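Putative sugar isomerase (Parabacteroides distasonis, PDB 3LMZ) probably acts as a sugar isomerase built on a xylose isomerase-like TIM barrel. Local coordinates at residues L36-K50 with K69-P82. Numbering follows the deposited sequence. Where two conformers were deposited one is given.
Sequences LKTLERLDIHYLCIK and KCAAHKVTGYAVGP
E40 grips the two residues that follow helix 60-72, in the Schellman turn that ends it. Its OE1 accepts a hydrogen bond from H73 ND1 at 2.8 Å; the oxygen lies in the plane of the imidazole, yet the ring nitrogen stands 57° above the carboxylate plane. OE2 turns its anti lone pair to K74 NZ in a 2.9 Å salt bridge, and a water links the same oxygen to A72 O. With CG anti to the backbone N (chi1 -174°), the extended E40 chain reaches both partners. A second histidine works at the turn: H45 ND1 donates a hydrogen bond to K74 O (2.7 Å), while NE2 bonds D43 OD1, so the ring is fixed by both nitrogens.

Strands 46-49 and 76-82 pair in parallel. T76 N bonds H45 O, L47 N bonds T76 O, Y78 N bonds L47 O, I49 N bonds A79 O and G81 N closes on I49 O at 2.8 Å. Beyond the strand end, the bent K50 chain carries NZ to P82 O, 2.7 Å away and in the carbonyl plane; NZ also bonds a citrate, probably from the crystallisation liquor.

Apolar packing fills one side, where V75 CG1 sits 3.7 Å from L47 CB and also touches L36 CD2, and V75 CG2 meets L39 CD2. On the other face C48 SG approaches the Y78 ring obliquely, 4.8 Å from its centroid, and the Y78 hydroxyl bonds D187 and S229.

The contact joins the beta-alpha-beta unit of strand 46-49, helix 60-72 and strand 76-85 to the preceding helix 32-41: E40 ties that helix to the turn, backbone bonds join the strands, and K50 beside citrate is consistent with a pocket at the strands' C-terminal ends, where TIM-barrel enzymes keep their active sites.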
ATOM      1  N   LEU A  36      12.395 -12.850   2.547  1.00 13.75           N
ATOM      2  CA  LEU A  36      13.183 -11.843   3.273  1.00 11.96           C
ATOM      3  C   LEU A  36      13.415 -10.597   2.397  1.00 13.92           C
ATOM      4  O   LEU A  36      13.362  -9.489   2.900  1.00 15.05           O
ATOM      5  CB  LEU A  36      14.505 -12.441   3.763  1.00 12.26           C
ATOM      6  CG  LEU A  36      14.381 -13.514   4.834  1.00 13.01           C
ATOM      7  CD1 LEU A  36      15.779 -14.123   5.085  1.00 14.54           C
ATOM      8  CD2 LEU A  36      13.749 -12.981   6.092  1.00 13.37           C
ATOM      9  N   LYS A  37      13.678 -10.768   1.125  1.00 13.16           N
ATOM     10  CA  LYS A  37      13.867  -9.642   0.242  1.00 14.90           C
ATOM     11  C   LYS A  37      12.589  -8.770   0.174  1.00 15.38           C
ATOM     12  O   LYS A  37      12.639  -7.524   0.164  1.00 15.16           O
ATOM     13  CB  LYS A  37      14.308 -10.144  -1.134  1.00 17.15           C
ATOM     14  CG  LYS A  37      15.799 -10.499  -1.101  1.00 23.44           C
ATOM     15  CD  LYS A  37      16.318 -11.220  -2.372  1.00 26.88           C
ATOM     16  CE  LYS A  37      17.820 -11.627  -2.219  1.00 35.68           C
ATOM     17  NZ  LYS A  37      18.218 -12.608  -3.303  1.00 42.66           N
ATOM     18  N   THR A  38      11.421  -9.435   0.140  1.00 13.92           N
ATOM     19  CA  THR A  38      10.192  -8.724   0.104  1.00 12.98           C
ATOM     20  C   THR A  38       9.991  -7.967   1.394  1.00 12.72           C
ATOM     21  O   THR A  38       9.618  -6.781   1.368  1.00 12.94           O
ATOM     22  CB  THR A  38       9.010  -9.664  -0.225  1.00 13.45           C
ATOM     23  OG1 THR A  38       9.310 -10.418  -1.400  1.00 15.22           O
ATOM     24  CG2 THR A  38       7.708  -8.927  -0.336  1.00 13.68           C
ATOM     25  N   LEU A  39      10.163  -8.603   2.556  1.00 12.19           N
ATOM     26  CA  LEU A  39      10.032  -7.861   3.821  1.00 13.05           C
ATOM     27  C   LEU A  39      10.981  -6.655   3.869  1.00 12.03           C
ATOM     28  O   LEU A  39      10.614  -5.588   4.346  1.00 13.88           O
ATOM     29  CB  LEU A  39      10.297  -8.764   5.062  1.00 14.54           C
ATOM     30  CG  LEU A  39       9.094  -9.565   5.607  1.00 16.08           C
ATOM     31  CD1 LEU A  39       8.498 -10.491   4.594  1.00 17.29           C
ATOM     32  CD2 LEU A  39       9.554 -10.329   6.840  1.00 14.48           C
ATOM     33  N   GLU A  40      12.212  -6.869   3.470  1.00 12.30           N
ATOM     34  CA  GLU A  40      13.235  -5.823   3.479  1.00 12.10           C
ATOM     35  C   GLU A  40      12.738  -4.596   2.680  1.00 11.71           C
ATOM     36  O   GLU A  40      12.824  -3.463   3.117  1.00 13.33           O
ATOM     37  CB  GLU A  40      14.565  -6.336   2.915  1.00 12.11           C
ATOM     38  CG  GLU A  40      15.724  -5.428   2.980  1.00 12.29           C
ATOM     39  CD  GLU A  40      16.996  -6.152   2.573  1.00 18.33           C
ATOM     40  OE1 GLU A  40      16.951  -6.985   1.647  1.00 26.86           O
ATOM     41  OE2 GLU A  40      18.078  -5.867   3.139  1.00 26.50           O
ATOM     42  N   ARG A  41      12.225  -4.845   1.471  1.00 11.91           N
ATOM     43  CA  ARG A  41      11.746  -3.775   0.583  1.00 11.95           C
ATOM     44  C   ARG A  41      10.499  -3.069   1.201  1.00 12.50           C
ATOM     45  O   ARG A  41      10.322  -1.903   0.972  1.00 12.64           O
ATOM     46  CB  ARG A  41      11.417  -4.325  -0.823  1.00 13.56           C
ATOM     47  CG  ARG A  41      12.608  -4.732  -1.651  1.00 15.67           C
ATOM     48  CD  ARG A  41      12.168  -5.065  -3.103  1.00 18.64           C
ATOM     49  NE  ARG A  41      11.753  -3.857  -3.819  1.00 20.83           N
ATOM     50  CZ  ARG A  41      11.085  -3.847  -4.972  1.00 29.97           C
ATOM     51  NH1 ARG A  41      10.779  -4.983  -5.557  1.00 20.33           N
ATOM     52  NH2 ARG A  41      10.735  -2.720  -5.555  1.00 27.83           N
ATOM     53  N   LEU A  42       9.681  -3.826   1.933  1.00 12.48           N
ATOM     54  CA  LEU A  42       8.525  -3.261   2.630  1.00 13.59           C
ATOM     55  C   LEU A  42       8.797  -2.629   3.972  1.00 13.60           C
ATOM     56  O   LEU A  42       7.903  -2.110   4.600  1.00 11.98           O
ATOM     57  CB  LEU A  42       7.445  -4.322   2.834  1.00 14.28           C
ATOM     58  CG  LEU A  42       6.821  -4.941   1.610  1.00 17.67           C
ATOM     59  CD1 LEU A  42       6.085  -6.254   2.028  1.00 19.20           C
ATOM     60  CD2 LEU A  42       5.916  -3.946   0.948  1.00 17.38           C
ATOM     61  N   ASP A  43      10.062  -2.597   4.402  1.00 12.35           N
ATOM     62  CA  ASP A  43      10.438  -2.073   5.724  1.00 12.39           C
ATOM     63  C   ASP A  43       9.767  -2.807   6.876  1.00 13.27           C
ATOM     64  O   ASP A  43       9.395  -2.221   7.885  1.00 15.01           O
ATOM     65  CB  ASP A  43      10.193  -0.570   5.804  1.00 12.14           C
ATOM     66  CG  ASP A  43      10.903   0.127   6.981  1.00 14.26           C
ATOM     67  OD1 ASP A  43      12.019  -0.302   7.383  1.00 15.21           O
ATOM     68  OD2 ASP A  43      10.336   1.123   7.525  1.00 22.09           O
ATOM     69  N   ILE A  44       9.671  -4.132   6.757  1.00 13.86           N
ATOM     70  CA  ILE A  44       9.073  -5.004   7.762  1.00 10.80           C
ATOM     71  C   ILE A  44      10.214  -5.819   8.392  1.00 11.98           C
ATOM     72  O   ILE A  44      11.033  -6.396   7.666  1.00 13.12           O
ATOM     73  CB  ILE A  44       7.980  -5.954   7.151  1.00 12.70           C
ATOM     74  CG1 ILE A  44       6.804  -5.102   6.621  1.00 14.35           C
ATOM     75  CG2 ILE A  44       7.569  -7.046   8.158  1.00 12.47           C
ATOM     76  CD1 ILE A  44       5.723  -5.882   5.838  1.00 15.22           C
ATOM     77  N   HIS A  45      10.197  -5.895   9.718  1.00 14.03           N
ATOM     78  CA  HIS A  45      11.358  -6.368  10.483  1.00 12.98           C
ATOM     79  C   HIS A  45      11.067  -7.623  11.279  1.00 11.58           C
ATOM     80  O   HIS A  45      11.932  -8.053  11.994  1.00 12.57           O
ATOM     81  CB  HIS A  45      11.893  -5.179  11.350  1.00 12.91           C
ATOM     82  CG  HIS A  45      12.301  -4.051  10.481  1.00 14.29           C
ATOM     83  ND1 HIS A  45      13.455  -4.103   9.729  1.00 15.54           N
ATOM     84  CD2 HIS A  45      11.689  -2.888  10.172  1.00 18.45           C
ATOM     85  CE1 HIS A  45      13.520  -3.011   8.972  1.00 16.25           C
ATOM     86  NE2 HIS A  45      12.449  -2.272   9.213  1.00 15.98           N
ATOM     87  N   TYR A  46       9.852  -8.188  11.124  1.00 12.24           N
ATOM     88  CA  TYR A  46       9.483  -9.362  11.908  1.00 12.25           C
ATOM     89  C   TYR A  46       8.788 -10.394  11.013  1.00 12.90           C
ATOM     90  O   TYR A  46       7.904 -10.040  10.278  1.00 13.84           O
ATOM     91  CB  TYR A  46       8.556  -8.958  13.071  1.00 13.68           C
ATOM     92  CG  TYR A  46       9.244  -8.012  14.028  1.00 15.63           C
ATOM     93  CD1 TYR A  46      10.154  -8.498  14.945  1.00 17.16           C
ATOM     94  CD2 TYR A  46       8.955  -6.676  14.015  1.00 14.05           C
ATOM     95  CE1 TYR A  46      10.815  -7.654  15.819  1.00 17.26           C
ATOM     96  CE2 TYR A  46       9.627  -5.806  14.861  1.00 17.16           C
ATOM     97  CZ  TYR A  46      10.543  -6.321  15.768  1.00 22.48           C
ATOM     98  OH  TYR A  46      11.203  -5.458  16.649  1.00 27.70           O
ATOM     99  N   LEU A  47       9.178 -11.665  11.206  1.00 12.97           N
ATOM    100  CA  LEU A  47       8.661 -12.788  10.439  1.00 13.99           C
ATOM    101  C   LEU A  47       8.290 -13.905  11.441  1.00 13.46           C
ATOM    102  O   LEU A  47       9.103 -14.281  12.292  1.00 14.88           O
ATOM    103  CB  LEU A  47       9.714 -13.302   9.471  1.00 15.23           C
ATOM    104  CG  LEU A  47       9.382 -14.546   8.661  1.00 15.10           C
ATOM    105  CD1 LEU A  47       8.137 -14.339   7.752  1.00 15.21           C
ATOM    106  CD2 LEU A  47      10.605 -15.087   7.848  1.00 16.44           C
ATOM    107  N   CYS A  48       7.081 -14.453  11.256  1.00 11.90           N
ATOM    108  CA  CYS A  48       6.713 -15.644  11.978  1.00 13.68           C
ATOM    109  C   CYS A  48       7.193 -16.851  11.161  1.00 14.71           C
ATOM    110  O   CYS A  48       6.937 -16.934   9.952  1.00 16.13           O
ATOM    111  CB  CYS A  48       5.215 -15.697  12.241  1.00 11.81           C
ATOM    112  SG  CYS A  48       4.804 -16.911  13.556  1.00 15.83           S
ATOM    113  N   ILE A  49       7.924 -17.790  11.809  1.00 13.12           N
ATOM    114  CA  ILE A  49       8.688 -18.797  11.090  1.00 13.54           C
ATOM    115  C   ILE A  49       7.848 -20.039  10.815  1.00 13.27           C
ATOM    116  O   ILE A  49       7.405 -20.700  11.786  1.00 12.59           O
ATOM    117  CB  ILE A  49       9.935 -19.220  11.940  1.00 14.01           C
ATOM    118  CG1 ILE A  49      10.801 -17.998  12.310  1.00 15.92           C
ATOM    119  CG2 ILE A  49      10.760 -20.314  11.188  1.00 15.30           C
ATOM    120  CD1 ILE A  49      11.906 -18.343  13.352  1.00 13.47           C
ATOM    121  N   LYS A  50       7.781 -20.445   9.530  1.00 14.51           N
ATOM    122  CA  LYS A  50       7.080 -21.630   9.075  1.00 13.27           C
ATOM    123  C   LYS A  50       8.040 -22.744   8.674  1.00 14.23           C
ATOM    124  O   LYS A  50       9.169 -22.479   8.289  1.00 14.02           O
ATOM    125  CB  LYS A  50       6.125 -21.295   7.926  1.00 15.86           C
ATOM    126  CG  LYS A  50       4.814 -20.653   8.338  1.00 14.68           C
ATOM    127  CD  LYS A  50       3.884 -21.475   9.132  1.00 15.90           C
ATOM    128  CE  LYS A  50       3.321 -22.658   8.380  1.00 17.85           C
ATOM    129  NZ  LYS A  50       2.281 -23.354   9.149  1.00 17.66           N
ATOM    130  N   LYS A  69      20.842 -15.044   7.833  0.50 14.19           N
ATOM    131  CA  LYS A  69      20.191 -14.523   6.636  0.50 15.10           C
ATOM    132  C   LYS A  69      19.089 -13.519   7.015  0.50 11.93           C
ATOM    133  O   LYS A  69      18.970 -12.426   6.417  0.50 13.29           O
ATOM    134  CB  LYS A  69      19.648 -15.672   5.753  0.50 17.45           C
ATOM    135  CG  LYS A  69      19.482 -15.234   4.316  0.50 21.63           C
ATOM    136  CD  LYS A  69      18.680 -16.203   3.428  0.50 17.87           C
ATOM    137  CE  LYS A  69      18.671 -15.711   1.975  0.50 23.43           C
ATOM    138  NZ  LYS A  69      18.282 -14.268   1.782  0.50 33.97           N
ATOM    139  N   CYS A  70      18.275 -13.894   7.999  1.00 14.44           N
ATOM    140  CA  CYS A  70      17.250 -12.984   8.505  1.00 13.65           C
ATOM    141  C   CYS A  70      17.878 -11.619   8.911  1.00 15.24           C
ATOM    142  O   CYS A  70      17.445 -10.544   8.434  1.00 14.16           O
ATOM    143  CB  CYS A  70      16.535 -13.627   9.674  1.00 13.97           C
ATOM    144  SG  CYS A  70      15.294 -14.849   9.244  1.00 16.13           S
ATOM    145  N   ALA A  71      18.962 -11.656   9.691  1.00 12.70           N
ATOM    146  CA  ALA A  71      19.620 -10.438  10.182  1.00 15.03           C
ATOM    147  C   ALA A  71      20.165  -9.613   9.014  1.00 13.07           C
ATOM    148  O   ALA A  71      20.111  -8.385   9.033  1.00 14.94           O
ATOM    149  CB  ALA A  71      20.695 -10.789  11.132  1.00 15.40           C
ATOM    150  N   ALA A  72      20.707 -10.291   8.000  1.00 12.85           N
ATOM    151  CA  ALA A  72      21.222  -9.572   6.841  1.00 12.60           C
ATOM    152  C   ALA A  72      20.154  -8.745   6.105  1.00 15.04           C
ATOM    153  O   ALA A  72      20.486  -7.796   5.376  1.00 16.72           O
ATOM    154  CB  ALA A  72      21.871 -10.522   5.900  1.00 14.24           C
ATOM    155  N   HIS A  73      18.892  -9.175   6.225  1.00 12.85           N
ATOM    156  CA  HIS A  73      17.756  -8.469   5.683  1.00 12.37           C
ATOM    157  C   HIS A  73      16.987  -7.666   6.701  1.00 13.44           C
ATOM    158  O   HIS A  73      15.870  -7.227   6.443  1.00 14.41           O
ATOM    159  CB  HIS A  73      16.840  -9.467   4.929  1.00 12.76           C
ATOM    160  CG  HIS A  73      17.527 -10.109   3.779  1.00 16.69           C
ATOM    161  ND1 HIS A  73      17.666  -9.506   2.543  1.00 23.80           N
ATOM    162  CD2 HIS A  73      18.242 -11.253   3.716  1.00 14.71           C
ATOM    163  CE1 HIS A  73      18.389 -10.291   1.758  1.00 31.05           C
ATOM    164  NE2 HIS A  73      18.736 -11.365   2.441  1.00 23.31           N
ATOM    165  N   LYS A  74      17.578  -7.488   7.886  1.00 13.41           N
ATOM    166  CA  LYS A  74      16.997  -6.693   8.967  1.00 13.16           C
ATOM    167  C   LYS A  74      15.651  -7.251   9.404  1.00 15.06           C
ATOM    168  O   LYS A  74      14.793  -6.502   9.840  1.00 14.20           O
ATOM    169  CB  LYS A  74      16.921  -5.193   8.591  1.00 14.34           C
ATOM    170  CG  LYS A  74      18.383  -4.660   8.408  1.00 14.32           C
ATOM    171  CD  LYS A  74      18.566  -3.798   7.284  1.00 19.67           C
ATOM    172  CE  LYS A  74      18.562  -4.501   5.927  1.00 26.38           C
ATOM    173  NZ  LYS A  74      18.592  -3.503   4.796  1.00 23.57           N
ATOM    174  N   VAL A  75      15.578  -8.580   9.458  1.00 14.03           N
ATOM    175  CA  VAL A  75      14.401  -9.297   9.941  1.00 14.35           C
ATOM    176  C   VAL A  75      14.753 -10.186  11.116  1.00 12.87           C
ATOM    177  O   VAL A  75      15.789 -10.806  11.149  1.00 16.79           O
ATOM    178  CB  VAL A  75      13.796 -10.200   8.803  1.00 11.99           C
ATOM    179  CG1 VAL A  75      12.696 -11.120   9.295  1.00 14.50           C
ATOM    180  CG2 VAL A  75      13.278  -9.302   7.594  1.00 13.19           C
ATOM    181  N   THR A  76      13.857 -10.185  12.085  1.00 13.04           N
ATOM    182  CA  THR A  76      13.864 -11.047  13.270  1.00 13.84           C
ATOM    183  C   THR A  76      12.738 -12.083  13.146  1.00 14.07           C
ATOM    184  O   THR A  76      11.547 -11.718  12.967  1.00 14.19           O
ATOM    185  CB  THR A  76      13.637 -10.209  14.564  1.00 14.86           C
ATOM    186  OG1 THR A  76      14.734  -9.282  14.715  1.00 17.36           O
ATOM    187  CG2 THR A  76      13.547 -11.143  15.783  1.00 19.65           C
ATOM    188  N   GLY A  77      13.109 -13.361  13.273  1.00 15.34           N
ATOM    189  CA  GLY A  77      12.143 -14.408  13.402  1.00 13.83           C
ATOM    190  C   GLY A  77      11.635 -14.411  14.834  1.00 16.04           C
ATOM    191  O   GLY A  77      12.353 -14.810  15.750  1.00 18.57           O
ATOM    192  N   TYR A  78      10.384 -13.983  15.044  1.00 15.45           N
ATOM    193  CA  TYR A  78       9.886 -13.662  16.383  1.00 16.47           C
ATOM    194  C   TYR A  78       9.104 -14.767  17.095  1.00 15.26           C
ATOM    195  O   TYR A  78       8.881 -14.685  18.336  1.00 16.06           O
ATOM    196  CB  TYR A  78       9.069 -12.364  16.378  1.00 16.50           C
ATOM    197  CG  TYR A  78       7.664 -12.537  15.869  1.00 13.34           C
ATOM    198  CD1 TYR A  78       7.341 -12.408  14.520  1.00 14.29           C
ATOM    199  CD2 TYR A  78       6.631 -12.816  16.747  1.00 14.41           C
ATOM    200  CE1 TYR A  78       5.998 -12.594  14.067  1.00 15.76           C
ATOM    201  CE2 TYR A  78       5.316 -12.997  16.307  1.00 13.85           C
ATOM    202  CZ  TYR A  78       4.998 -12.856  14.953  1.00 13.38           C
ATOM    203  OH  TYR A  78       3.711 -13.060  14.485  1.00 15.25           O
ATOM    204  N   ALA A  79       8.637 -15.731  16.311  1.00 14.34           N
ATOM    205  CA  ALA A  79       7.865 -16.853  16.807  1.00 13.73           C
ATOM    206  C   ALA A  79       7.948 -17.937  15.737  1.00 12.20           C
ATOM    207  O   ALA A  79       8.441 -17.711  14.632  1.00 13.70           O
ATOM    208  CB  ALA A  79       6.416 -16.415  17.049  1.00 15.23           C
ATOM    209  N   VAL A  80       7.463 -19.106  16.136  1.00 12.69           N
ATOM    210  CA  VAL A  80       7.310 -20.225  15.185  1.00 12.38           C
ATOM    211  C   VAL A  80       5.837 -20.627  15.040  1.00 12.69           C
ATOM    212  O   VAL A  80       5.093 -20.636  16.066  1.00 15.20           O
ATOM    213  CB  VAL A  80       8.143 -21.491  15.581  1.00 13.13           C
ATOM    214  CG1 VAL A  80       9.692 -21.216  15.466  1.00 12.24           C
ATOM    215  CG2 VAL A  80       7.803 -22.012  16.996  1.00 12.30           C
ATOM    216  N   GLY A  81       5.443 -20.926  13.792  1.00 12.28           N
ATOM    217  CA  GLY A  81       4.112 -21.478  13.508  1.00 12.52           C
ATOM    218  C   GLY A  81       3.283 -20.612  12.610  1.00 14.19           C
ATOM    219  O   GLY A  81       3.784 -19.645  12.065  1.00 14.83           O
ATOM    220  N   PRO A  82       1.994 -20.920  12.480  1.00 14.37           N
ATOM    221  CA  PRO A  82       1.325 -22.016  13.172  1.00 16.89           C
ATOM    222  C   PRO A  82       1.887 -23.417  12.936  1.00 14.09           C
ATOM    223  O   PRO A  82       2.226 -23.795  11.837  1.00 15.73           O
ATOM    224  CB  PRO A  82      -0.101 -21.961  12.630  1.00 15.63           C
ATOM    225  CG  PRO A  82      -0.294 -20.515  12.137  1.00 14.44           C
ATOM    226  CD  PRO A  82       1.071 -20.029  11.754  1.00 15.05           C
TER
HETATM  227  O   HOH W   1      20.403  -6.873   2.901  1.00 42.86           O
HETATM  228  O   HOH W   2      13.628  -5.565   6.857  1.00 13.40           O
HETATM  229  O   HOH W   3      14.656  -7.103  13.083  1.00 25.00           O